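Side-chain contact in uncharacterized protein (Bacteroides thetaiotaomicron, PDB 3KZT), which is of unknown function but belongs to the DUF3828 domain proteins and is probably made as a lipoprotein by this gut bacterium: residues D33-Y38 with N90-L95. Sequence-based numbering, arbitrary orientation.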
loop_
_atom_site.group_PDB
_atom_site.type_symbol
_atom_site.label_atom_id
_atom_site.label_comp_id
_atom_site.label_asym_id
_atom_site.label_seq_id
_atom_site.Cartn_x
_atom_site.Cartn_y
_atom_site.Cartn_z
ATOM N N ASP A 33 -6.678 1.856 -5.703
ATOM C CA ASP A 33 -5.510 2.791 -5.645
ATOM C C ASP A 33 -5.670 3.824 -4.562
ATOM O O ASP A 33 -4.698 4.148 -3.879
ATOM C CB ASP A 33 -5.303 3.551 -6.969
ATOM C CG ASP A 33 -4.890 2.654 -8.128
ATOM O OD1 ASP A 33 -4.563 1.465 -7.928
ATOM O OD2 ASP A 33 -4.916 3.158 -9.258
ATOM N N PHE A 34 -6.882 4.383 -4.443
ATOM C CA PHE A 34 -7.175 5.339 -3.370
ATOM C C PHE A 34 -6.940 4.733 -1.980
ATOM O O PHE A 34 -6.210 5.316 -1.178
ATOM C CB PHE A 34 -8.618 5.886 -3.452
ATOM C CG PHE A 34 -9.028 6.630 -2.227
ATOM C CD1 PHE A 34 -8.299 7.746 -1.802
ATOM C CD2 PHE A 34 -10.121 6.207 -1.453
ATOM C CE1 PHE A 34 -8.651 8.430 -0.639
ATOM C CE2 PHE A 34 -10.482 6.901 -0.288
ATOM C CZ PHE A 34 -9.745 8.005 0.116
ATOM N N TYR A 35 -7.561 3.579 -1.713
ATOM C CA TYR A 35 -7.452 2.924 -0.388
ATOM C C TYR A 35 -6.046 2.458 -0.024
ATOM O O TYR A 35 -5.645 2.586 1.130
ATOM C CB TYR A 35 -8.493 1.787 -0.212
ATOM C CG TYR A 35 -9.815 2.311 0.275
ATOM C CD1 TYR A 35 -10.766 2.815 -0.616
ATOM C CD2 TYR A 35 -10.108 2.342 1.636
ATOM C CE1 TYR A 35 -11.980 3.328 -0.167
ATOM C CE2 TYR A 35 -11.311 2.846 2.100
ATOM C CZ TYR A 35 -12.253 3.338 1.198
ATOM O OH TYR A 35 -13.449 3.837 1.640
ATOM N N GLU A 36 -5.298 1.942 -0.999
ATOM C CA GLU A 36 -3.889 1.553 -0.760
ATOM C C GLU A 36 -2.992 2.772 -0.488
ATOM O O GLU A 36 -2.167 2.736 0.434
ATOM C CB GLU A 36 -3.348 0.696 -1.898
ATOM C CG GLU A 36 -3.927 -0.712 -1.861
ATOM C CD GLU A 36 -3.725 -1.501 -3.133
ATOM O OE1 GLU A 36 -2.859 -1.134 -3.978
ATOM O OE2 GLU A 36 -4.446 -2.513 -3.290
ATOM N N ALA A 37 -3.177 3.844 -1.276
ATOM C CA ALA A 37 -2.437 5.115 -1.089
ATOM C C ALA A 37 -2.794 5.781 0.243
ATOM O O ALA A 37 -1.910 6.188 0.990
ATOM C CB ALA A 37 -2.728 6.071 -2.239
ATOM N N TYR A 38 -4.098 5.873 0.519
ATOM C CA TYR A 38 -4.617 6.459 1.767
ATOM C C TYR A 38 -4.149 5.682 3.013
ATOM O O TYR A 38 -3.704 6.285 3.983
ATOM C CB TYR A 38 -6.150 6.537 1.725
ATOM C CG TYR A 38 -6.755 7.353 2.834
ATOM C CD1 TYR A 38 -6.539 8.732 2.896
ATOM C CD2 TYR A 38 -7.584 6.764 3.806
ATOM C CE1 TYR A 38 -7.095 9.506 3.911
ATOM C CE2 TYR A 38 -8.147 7.532 4.827
ATOM C CZ TYR A 38 -7.902 8.904 4.868
ATOM O OH TYR A 38 -8.444 9.672 5.852
ATOM N N ASN A 90 -1.845 -5.086 8.915
ATOM C CA ASN A 90 -2.423 -6.209 8.114
ATOM C C ASN A 90 -3.856 -5.955 7.545
ATOM O O ASN A 90 -4.383 -6.809 6.809
ATOM C CB ASN A 90 -2.434 -7.521 8.942
ATOM C CG ASN A 90 -1.030 -8.065 9.227
ATOM O OD1 ASN A 90 -0.136 -8.009 8.379
ATOM N ND2 ASN A 90 -0.851 -8.630 10.414
ATOM N N ASP A 91 -4.465 -4.798 7.860
ATOM C CA ASP A 91 -5.876 -4.527 7.479
ATOM C C ASP A 91 -6.111 -4.425 5.975
ATOM O O ASP A 91 -7.013 -5.093 5.444
ATOM C CB ASP A 91 -6.401 -3.254 8.167
ATOM C CG ASP A 91 -6.516 -3.390 9.680
ATOM O OD1 ASP A 91 -6.321 -4.491 10.251
ATOM O OD2 ASP A 91 -6.805 -2.366 10.312
HETATM N N MSE A 92 -5.293 -3.619 5.293
HETATM C CA MSE A 92 -5.422 -3.450 3.822
HETATM C C MSE A 92 -5.058 -4.637 2.972
HETATM O O MSE A 92 -5.440 -4.661 1.812
HETATM C CB MSE A 92 -4.704 -2.203 3.315
HETATM C CG MSE A 92 -5.405 -0.950 3.623
HETATM SE SE MSE A 92 -7.219 -0.763 2.982
HETATM C CE MSE A 92 -7.925 0.290 4.491
ATOM N N LYS A 93 -4.343 -5.630 3.530
ATOM C CA LYS A 93 -4.061 -6.868 2.781
ATOM C C LYS A 93 -5.364 -7.653 2.477
ATOM O O LYS A 93 -5.407 -8.413 1.514
ATOM C CB LYS A 93 -2.996 -7.738 3.476
ATOM C CG LYS A 93 -1.557 -7.202 3.262
ATOM C CD LYS A 93 -0.479 -8.197 3.709
ATOM C CE LYS A 93 -0.146 -8.068 5.189
ATOM N NZ LYS A 93 0.695 -6.865 5.471
ATOM N N THR A 94 -6.423 -7.437 3.292
ATOM C CA THR A 94 -7.765 -8.020 3.062
ATOM C C THR A 94 -8.696 -7.108 2.202
ATOM O O THR A 94 -9.895 -7.394 2.098
ATOM C CB THR A 94 -8.498 -8.294 4.426
ATOM O OG1 THR A 94 -8.808 -7.046 5.069
ATOM C CG2 THR A 94 -7.642 -9.142 5.332
ATOM N N LEU A 95 -8.163 -6.024 1.601
ATOM C CA LEU A 95 -8.976 -5.108 0.791
ATOM C C LEU A 95 -9.566 -5.832 -0.425
ATOM O O LEU A 95 -8.867 -6.562 -1.120
ATOM C CB LEU A 95 -8.155 -3.897 0.304
ATOM C CG LEU A 95 -8.889 -2.817 -0.527
ATOM C CD1 LEU A 95 -9.952 -2.156 0.318
ATOM C CD2 LEU A 95 -7.894 -1.796 -1.069
#
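M92 and L95 reach from the turn before strand 96-101 to Y35 on helix 13-41. The contact is apolar and small, burying 192 Å² in all. D91 shapes the turn through its carbonyl O. That atom takes two bonds, from T94 N and from T94 OG1; the hydroxyl OG1 of T94 lies in the carbonyl plane, 2.7 Å from D91 O. M92 comes first across the gap. Its chain bends at chi2 (-57°), and the methyl CE lies at the edge of the Y35 ring, 4.1 Å from CD2. M92 is modelled as selenomethionine; its SE lies 4.1 Å from Y35 O. L95 closes the turn. With CG anti to the backbone N (chi1 -178°), the L95 side chain extends toward the helix, and CD2 packs 3.7 Å from Y35 CB. L95 CD2 also lies 4.2 Å from both CG and OE2 of E36, a loose contact. The Y35 ring is held at its far end by a hydrogen bond from OH to I81 O. V107 touches both Y35 and L95. Helix 13-41 packs on the antiparallel sheet through Y35, and the turn before strand 96-101, outermost within this chain, adds M92 and L95 beside it, in an alpha+beta fold.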